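Local coordinates for protein type II restriction enzyme MUNI (Mycoplasma, PDB 1D02) that recognises the double-stranded DNA sequence 5'-CAATTG-3' as a homodimer and cleaves it after the first C, leaving terminal 5'-phosphates, at residues R9-L15 / A33-T38; G37-V41 / K198-D202. The protein carries 1 engineered substitution. All blocks are in the same frame, centred on the assembly; numbering follows the deposited sequence.

Interaction 1: residues R9-L15 / A33-T38; sequences RLNWQAL and AVFEGT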
ATOM      1  N   ARG D   9      28.544  14.213  10.189  1.00  8.53           N
ATOM      2  CA  ARG D   9      29.367  13.266   9.433  1.00  8.12           C
ATOM      3  C   ARG D   9      29.277  11.822   9.946  1.00  8.14           C
ATOM      4  O   ARG D   9      29.441  11.558  11.131  1.00  7.69           O
ATOM      5  CB  ARG D   9      30.834  13.720   9.408  1.00  9.02           C
ATOM      6  CG  ARG D   9      31.681  12.850   8.472  1.00 12.99           C
ATOM      7  CD  ARG D   9      33.056  13.392   8.227  1.00 13.65           C
ATOM      8  NE  ARG D   9      33.037  14.781   7.777  1.00 17.47           N
ATOM      9  CZ  ARG D   9      34.139  15.515   7.645  1.00 18.33           C
ATOM     10  NH1 ARG D   9      35.318  14.974   7.911  1.00 19.28           N
ATOM     11  NH2 ARG D   9      34.067  16.792   7.288  1.00 18.82           N
ATOM     12  N   LEU D  10      29.046  10.893   9.024  1.00  7.97           N
ATOM     13  CA  LEU D  10      28.918   9.496   9.386  1.00  8.64           C
ATOM     14  C   LEU D  10      30.303   8.841   9.539  1.00  9.13           C
ATOM     15  O   LEU D  10      31.313   9.400   9.097  1.00 10.12           O
ATOM     16  CB  LEU D  10      28.058   8.799   8.314  1.00  8.67           C
ATOM     17  CG  LEU D  10      26.632   9.339   8.188  1.00  9.76           C
ATOM     18  CD1 LEU D  10      25.813   8.451   7.218  1.00  7.78           C
ATOM     19  CD2 LEU D  10      25.966   9.295   9.547  1.00  7.98           C
ATOM     20  N   ASN D  11      30.344   7.669  10.174  1.00  9.47           N
ATOM     21  CA  ASN D  11      31.614   6.976  10.412  1.00  8.22           C
ATOM     22  C   ASN D  11      31.937   6.030   9.279  1.00  8.72           C
ATOM     23  O   ASN D  11      31.814   4.806   9.418  1.00  8.23           O
ATOM     24  CB  ASN D  11      31.522   6.210  11.723  1.00  8.66           C
ATOM     25  CG  ASN D  11      32.876   5.749  12.235  1.00  8.04           C
ATOM     26  OD1 ASN D  11      33.841   5.638  11.471  1.00  9.17           O
ATOM     27  ND2 ASN D  11      32.940   5.432  13.520  1.00  7.69           N
ATOM     28  N   TRP D  12      32.370   6.604   8.165  1.00  8.72           N
ATOM     29  CA  TRP D  12      32.682   5.835   6.988  1.00  9.15           C
ATOM     30  C   TRP D  12      33.836   4.860   7.221  1.00  9.60           C
ATOM     31  O   TRP D  12      33.877   3.806   6.588  1.00  7.69           O
ATOM     32  CB  TRP D  12      32.980   6.787   5.829  1.00  8.37           C
ATOM     33  CG  TRP D  12      31.775   7.636   5.473  1.00  9.76           C
ATOM     34  CD1 TRP D  12      31.535   8.942   5.852  1.00 10.34           C
ATOM     35  CD2 TRP D  12      30.620   7.224   4.713  1.00 10.72           C
ATOM     36  NE1 TRP D  12      30.310   9.359   5.373  1.00 10.95           N
ATOM     37  CE2 TRP D  12      29.727   8.332   4.668  1.00  9.67           C
ATOM     38  CE3 TRP D  12      30.250   6.029   4.069  1.00 11.11           C
ATOM     39  CZ2 TRP D  12      28.496   8.281   4.002  1.00 11.24           C
ATOM     40  CZ3 TRP D  12      29.019   5.972   3.405  1.00 12.09           C
ATOM     41  CH2 TRP D  12      28.158   7.097   3.374  1.00 11.93           C
ATOM     42  N   GLN D  13      34.763   5.203   8.116  1.00  8.51           N
ATOM     43  CA  GLN D  13      35.887   4.303   8.382  1.00  8.83           C
ATOM     44  C   GLN D  13      35.413   3.013   9.051  1.00  8.64           C
ATOM     45  O   GLN D  13      35.937   1.931   8.749  1.00  9.90           O
ATOM     46  CB  GLN D  13      36.945   4.982   9.260  1.00  8.09           C
ATOM     47  CG  GLN D  13      37.594   6.212   8.594  1.00  7.78           C
ATOM     48  CD  GLN D  13      37.006   7.521   9.111  1.00  8.76           C
ATOM     49  OE1 GLN D  13      35.791   7.615   9.356  1.00  8.16           O
ATOM     50  NE2 GLN D  13      37.868   8.543   9.280  1.00  7.69           N
ATOM     51  N   ALA D  14      34.427   3.113   9.946  1.00  9.06           N
ATOM     52  CA  ALA D  14      33.921   1.921  10.621  1.00  9.45           C
ATOM     53  C   ALA D  14      33.230   1.033   9.595  1.00  9.04           C
ATOM     54  O   ALA D  14      33.366  -0.180   9.660  1.00  7.92           O
ATOM     55  CB  ALA D  14      32.944   2.274  11.726  1.00  8.68           C
ATOM     56  N   LEU D  15      32.500   1.635   8.653  1.00  9.83           N
ATOM     57  CA  LEU D  15      31.833   0.837   7.611  1.00 10.52           C
ATOM     58  C   LEU D  15      32.874   0.161   6.699  1.00 11.24           C
ATOM     59  O   LEU D  15      32.718  -1.019   6.299  1.00  9.59           O
ATOM     60  CB  LEU D  15      30.893   1.722   6.775  1.00 11.41           C
ATOM     61  CG  LEU D  15      30.201   1.023   5.591  1.00 10.62           C
ATOM     62  CD1 LEU D  15      29.393  -0.183   6.105  1.00  9.46           C
ATOM     63  CD2 LEU D  15      29.276   1.970   4.870  1.00  9.19           C
ATOM     64  N   ALA D  33      27.501   0.041  12.039  1.00  7.69           N
ATOM     65  CA  ALA D  33      28.905   0.419  11.907  1.00  7.69           C
ATOM     66  C   ALA D  33      29.062   1.892  11.555  1.00  7.93           C
ATOM     67  O   ALA D  33      29.847   2.618  12.176  1.00  7.69           O
ATOM     68  CB  ALA D  33      29.602  -0.442  10.833  1.00  8.61           C
ATOM     69  N   VAL D  34      28.312   2.332  10.554  1.00  8.18           N
ATOM     70  CA  VAL D  34      28.429   3.705  10.081  1.00  7.69           C
ATOM     71  C   VAL D  34      27.933   4.750  11.089  1.00  8.22           C
ATOM     72  O   VAL D  34      28.264   5.957  10.996  1.00  7.93           O
ATOM     73  CB  VAL D  34      27.760   3.841   8.673  1.00  8.99           C
ATOM     74  CG1 VAL D  34      26.281   4.286   8.758  1.00  7.71           C
ATOM     75  CG2 VAL D  34      28.573   4.807   7.851  1.00  7.69           C
ATOM     76  N   PHE D  35      27.162   4.301  12.066  1.00  7.69           N
ATOM     77  CA  PHE D  35      26.686   5.222  13.094  1.00  8.39           C
ATOM     78  C   PHE D  35      27.564   5.241  14.342  1.00  8.22           C
ATOM     79  O   PHE D  35      27.296   6.010  15.280  1.00  7.69           O
ATOM     80  CB  PHE D  35      25.243   4.884  13.507  1.00  7.69           C
ATOM     81  CG  PHE D  35      24.201   5.205  12.454  1.00  8.16           C
ATOM     82  CD1 PHE D  35      22.895   4.697  12.586  1.00  7.91           C
ATOM     83  CD2 PHE D  35      24.489   6.037  11.371  1.00  7.69           C
ATOM     84  CE1 PHE D  35      21.909   5.019  11.659  1.00  7.69           C
ATOM     85  CE2 PHE D  35      23.508   6.364  10.441  1.00  7.69           C
ATOM     86  CZ  PHE D  35      22.206   5.848  10.590  1.00  7.69           C
ATOM     87  N   GLU D  36      28.613   4.420  14.380  1.00  7.69           N
ATOM     88  CA  GLU D  36      29.472   4.370  15.575  1.00  8.49           C
ATOM     89  C   GLU D  36      30.037   5.722  15.965  1.00  7.69           C
ATOM     90  O   GLU D  36      30.664   6.395  15.157  1.00  8.45           O
ATOM     91  CB  GLU D  36      30.645   3.398  15.387  1.00  8.60           C
ATOM     92  CG  GLU D  36      30.214   1.937  15.396  1.00  9.79           C
ATOM     93  CD  GLU D  36      31.369   0.984  15.128  1.00 13.24           C
ATOM     94  OE1 GLU D  36      31.098  -0.169  14.721  1.00 14.71           O
ATOM     95  OE2 GLU D  36      32.551   1.365  15.329  1.00 12.98           O
ATOM     96  N   GLY D  37      29.799   6.117  17.211  1.00  9.46           N
ATOM     97  CA  GLY D  37      30.325   7.391  17.676  1.00  9.36           C
ATOM     98  C   GLY D  37      29.580   8.612  17.192  1.00 10.57           C
ATOM     99  O   GLY D  37      29.996   9.736  17.489  1.00 11.21           O
ATOM    100  N   THR D  38      28.484   8.423  16.457  1.00  9.53           N
ATOM    101  CA  THR D  38      27.717   9.568  15.973  1.00  8.38           C
ATOM    102  C   THR D  38      26.449   9.751  16.805  1.00  8.65           C
ATOM    103  O   THR D  38      26.167   8.988  17.741  1.00  9.50           O
ATOM    104  CB  THR D  38      27.269   9.395  14.497  1.00  9.25           C
ATOM    105  OG1 THR D  38      26.175   8.465  14.447  1.00  8.09           O
ATOM    106  CG2 THR D  38      28.429   8.848  13.617  1.00  7.69           C
TER

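Interaction 2: residues G37-V41 / K198-D202; sequences GTKYV and KKYLD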
ATOM      1  N   GLY D  37      29.799   6.117  17.211  1.00  9.46           N
ATOM      2  CA  GLY D  37      30.325   7.391  17.676  1.00  9.36           C
ATOM      3  C   GLY D  37      29.580   8.612  17.192  1.00 10.57           C
ATOM      4  O   GLY D  37      29.996   9.736  17.489  1.00 11.21           O
ATOM      5  N   THR D  38      28.484   8.423  16.457  1.00  9.53           N
ATOM      6  CA  THR D  38      27.717   9.568  15.973  1.00  8.38           C
ATOM      7  C   THR D  38      26.449   9.751  16.805  1.00  8.65           C
ATOM      8  O   THR D  38      26.167   8.988  17.741  1.00  9.50           O
ATOM      9  CB  THR D  38      27.269   9.395  14.497  1.00  9.25           C
ATOM     10  OG1 THR D  38      26.175   8.465  14.447  1.00  8.09           O
ATOM     11  CG2 THR D  38      28.429   8.848  13.617  1.00  7.69           C
ATOM     12  N   LYS D  39      25.677  10.762  16.435  1.00  9.55           N
ATOM     13  CA  LYS D  39      24.437  11.053  17.126  1.00  8.72           C
ATOM     14  C   LYS D  39      23.299  10.183  16.600  1.00  8.87           C
ATOM     15  O   LYS D  39      22.194  10.223  17.147  1.00  9.05           O
ATOM     16  CB  LYS D  39      24.064  12.538  16.950  1.00  9.89           C
ATOM     17  CG  LYS D  39      23.791  12.940  15.516  1.00  8.41           C
ATOM     18  CD  LYS D  39      23.810  14.471  15.369  1.00  8.73           C
ATOM     19  CE  LYS D  39      23.582  14.887  13.924  1.00  8.26           C
ATOM     20  NZ  LYS D  39      23.697  16.372  13.716  1.00  9.67           N
ATOM     21  N   TYR D  40      23.562   9.404  15.547  1.00  8.76           N
ATOM     22  CA  TYR D  40      22.513   8.552  14.999  1.00  7.99           C
ATOM     23  C   TYR D  40      22.540   7.164  15.606  1.00  7.86           C
ATOM     24  O   TYR D  40      23.605   6.641  15.936  1.00  7.97           O
ATOM     25  CB  TYR D  40      22.633   8.415  13.473  1.00  7.69           C
ATOM     26  CG  TYR D  40      22.656   9.735  12.743  1.00  7.95           C
ATOM     27  CD1 TYR D  40      23.862  10.352  12.446  1.00  7.69           C
ATOM     28  CD2 TYR D  40      21.470  10.394  12.406  1.00  8.08           C
ATOM     29  CE1 TYR D  40      23.902  11.607  11.830  1.00  7.69           C
ATOM     30  CE2 TYR D  40      21.492  11.670  11.791  1.00  8.00           C
ATOM     31  CZ  TYR D  40      22.720  12.267  11.513  1.00  8.18           C
ATOM     32  OH  TYR D  40      22.772  13.543  10.982  1.00  7.69           O
ATOM     33  N   VAL D  41      21.363   6.575  15.765  1.00  8.45           N
ATOM     34  CA  VAL D  41      21.270   5.222  16.274  1.00  8.95           C
ATOM     35  C   VAL D  41      20.265   4.481  15.406  1.00  9.04           C
ATOM     36  O   VAL D  41      19.299   5.062  14.923  1.00  8.01           O
ATOM     37  CB  VAL D  41      20.796   5.179  17.735  1.00 11.96           C
ATOM     38  CG1 VAL D  41      21.754   5.960  18.617  1.00 12.77           C
ATOM     39  CG2 VAL D  41      19.400   5.742  17.838  1.00 11.88           C
ATOM     40  N   LYS D 198      19.049  12.019   5.424  1.00  7.96           N
ATOM     41  CA  LYS D 198      19.620  12.458   6.691  1.00  9.22           C
ATOM     42  C   LYS D 198      19.253  13.892   7.087  1.00  7.77           C
ATOM     43  O   LYS D 198      18.969  14.159   8.256  1.00  7.69           O
ATOM     44  CB  LYS D 198      21.147  12.302   6.659  1.00  8.82           C
ATOM     45  CG  LYS D 198      21.830  12.416   8.039  1.00 10.36           C
ATOM     46  CD  LYS D 198      23.348  12.222   7.956  1.00 10.94           C
ATOM     47  CE  LYS D 198      24.048  13.520   7.556  1.00 12.92           C
ATOM     48  NZ  LYS D 198      25.501  13.333   7.283  1.00 15.64           N
ATOM     49  N   LYS D 199      19.252  14.782   6.106  1.00  8.17           N
ATOM     50  CA  LYS D 199      18.938  16.184   6.353  1.00  8.80           C
ATOM     51  C   LYS D 199      17.536  16.376   6.924  1.00  8.61           C
ATOM     52  O   LYS D 199      17.265  17.391   7.556  1.00  8.33           O
ATOM     53  CB  LYS D 199      19.077  16.997   5.067  1.00 11.83           C
ATOM     54  CG  LYS D 199      18.083  16.628   3.969  1.00 15.00           C
ATOM     55  CD  LYS D 199      18.424  17.396   2.679  1.00 20.54           C
ATOM     56  CE  LYS D 199      17.459  17.048   1.542  1.00 23.38           C
ATOM     57  NZ  LYS D 199      17.794  17.778   0.264  1.00 26.80           N
ATOM     58  N   TYR D 200      16.646  15.408   6.704  1.00  8.76           N
ATOM     59  CA  TYR D 200      15.295  15.537   7.233  1.00  8.93           C
ATOM     60  C   TYR D 200      15.223  15.205   8.709  1.00  8.66           C
ATOM     61  O   TYR D 200      14.181  15.401   9.338  1.00  8.05           O
ATOM     62  CB  TYR D 200      14.308  14.700   6.407  1.00  9.99           C
ATOM     63  CG  TYR D 200      14.091  15.322   5.053  1.00 12.15           C
ATOM     64  CD1 TYR D 200      14.611  14.730   3.904  1.00 11.17           C
ATOM     65  CD2 TYR D 200      13.432  16.554   4.927  1.00 10.64           C
ATOM     66  CE1 TYR D 200      14.494  15.340   2.663  1.00 14.07           C
ATOM     67  CE2 TYR D 200      13.303  17.173   3.678  1.00 13.05           C
ATOM     68  CZ  TYR D 200      13.835  16.563   2.558  1.00 14.56           C
ATOM     69  OH  TYR D 200      13.722  17.152   1.332  1.00 15.93           O
ATOM     70  N   LEU D 201      16.334  14.729   9.272  1.00  7.69           N
ATOM     71  CA  LEU D 201      16.371  14.442  10.693  1.00  7.69           C
ATOM     72  C   LEU D 201      17.031  15.631  11.451  1.00  7.69           C
ATOM     73  O   LEU D 201      17.178  15.609  12.681  1.00  7.71           O
ATOM     74  CB  LEU D 201      17.113  13.134  10.964  1.00  7.80           C
ATOM     75  CG  LEU D 201      16.441  11.889  10.339  1.00  8.23           C
ATOM     76  CD1 LEU D 201      17.257  10.652  10.663  1.00  8.92           C
ATOM     77  CD2 LEU D 201      15.021  11.722  10.874  1.00  7.69           C
ATOM     78  N   ASP D 202      17.420  16.661  10.711  1.00  8.16           N
ATOM     79  CA  ASP D 202      17.993  17.843  11.357  1.00  9.68           C
ATOM     80  C   ASP D 202      16.852  18.722  11.881  1.00 10.59           C
ATOM     81  O   ASP D 202      15.738  18.616  11.327  1.00 10.48           O
ATOM     82  CB  ASP D 202      18.819  18.681  10.367  1.00  9.61           C
ATOM     83  CG  ASP D 202      20.113  18.019   9.969  1.00  9.01           C
ATOM     84  OD1 ASP D 202      20.733  17.332  10.805  1.00 10.69           O
ATOM     85  OD2 ASP D 202      20.511  18.213   8.804  1.00 12.31           O
ATOM     86  OXT ASP D 202      17.095  19.522  12.824  1.00 11.36           O
TER
HETATM   87  O   HOH W   1      23.332  17.023  11.180  1.00 19.00           O
HETATM   88  O   HOH W   2      21.261  17.388  14.089  1.00 25.83           O
HETATM   89  O   HOH W   3      20.339  14.703  10.625  1.00  8.39           O

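Interaction 1: residues R9-L15 / A33-T38
Val34 is the apolar centre of this contact, its CG2 methyl set among Leu10, Trp12 and Leu15. That methyl lies 4.0 Å from Leu15 CB, the two side chains running side by side and pointing the same way, and it also sits over one face of the Trp12 ring. Leu10 bridges to Phe35: its CD2 comes up at the ring edge, near the ring plane, 3.9 Å from Phe35 CE2. At the other end Ala14 packs against Ala33, CB to CB at 4.4 Å, with Ala14 CB closer still to Ala33 O, at 3.1 Å.

Toward the polar edge, Asn11 works with both its backbone and its side chain. Its N donates to Val34 O at 2.8 Å, a nearly straight bond (160° at the hydrogen). With CG anti to the backbone N (chi1 -166°), the amide swings toward 33-38, and ND2 reaches Glu36 O at 3.0 Å; the acceptor lies close to the amide plane, whereas the donor stands above the carbonyl plane. Asn11 is also the N-cap residue of helix 12-21: OD1, the other end of the same amide, accepts from Ala14 N at 3.0 Å in a capping bond, with this donor too above the carbonyl plane. Two bonds therefore fix the amide's rotation. Beyond it, Phe35 to Thr38 form a type II beta turn in which Phe35 O accepts both Thr38 N and Thr38 OG1 from one face.

The contact thus pairs the N-terminal end of helix 12-21 with the C-terminal end of helix 27-34; Leu10 and Trp12 also touch Val190 and Asn194 of helix 186-197, and Phe35 meets the ring of Tyr40 on strand 40-44.

Interaction 2: residues G37-V41 / K198-D202
Tyr40 and Lys198 cross at about a right angle where outer strand 40-44 of the mixed sheet meets the C-terminal 3-10 turn, 198-201. The lysine's aliphatic chain passes the phenol end of the ring obliquely: Lys198 CG comes to 3.3 Å from Tyr40 OH, and both CG and CD pack against CZ. A bend at chi3 (83°) turns the lysine chain beyond CD, and its ammonium group bonds to Gly8 O. Leu201 adds a looser apolar contact, its CD1 4.5 Å from Tyr40 CE2.

Before the strand, Thr38 OG1 accepts from Tyr40 N in an ST turn, which holds the backbone N of Tyr40 at the beginning of the strand (153° at the hydrogen). Lys39 CG covers one face of the Tyr40 ring near its rim, while the rest of the lysine extends toward Asp202. Lys39 NZ, which also bonds to Ser7 O, stops 4.3 Å from Asp202 OD1, too far for a salt bridge. Water 1 fills the link, 2.6 Å from Lys39 NZ and equally far from Asp202 OD1; water 2 repeats it with a weak second bond. Direct hydrogen bonds between the segments are absent, and the polar join is made by solvent. Water 3, in the plane of the Tyr40 ring, accepts from Tyr40 OH at 2.7 Å and donates to Lys198 O and Asp202 OD1.

Overall arrangement
Interactions 1 and 2 have centres 11 Å apart, on the same side of the chain's centre, and share Gly37 and Thr38, within the link from helix 27-34 to strand 40-44. Along the chain the order is 9-15, 33-38, then 37-41, with 198-202 at the far end, so together they bring the N- and C-terminal regions to the outer strand of the sheet. They touch directly: Leu10 CD2 is 3.7 Å from Tyr40 CD1, and Phe35 CB 3.4 Å from Tyr40 O. The nearest atoms of each are about 18 Å from the DNA, placing this joint of a PDDEXK-clan enzyme beside the outermost strand of the chain's sheet, away from the bound duplex.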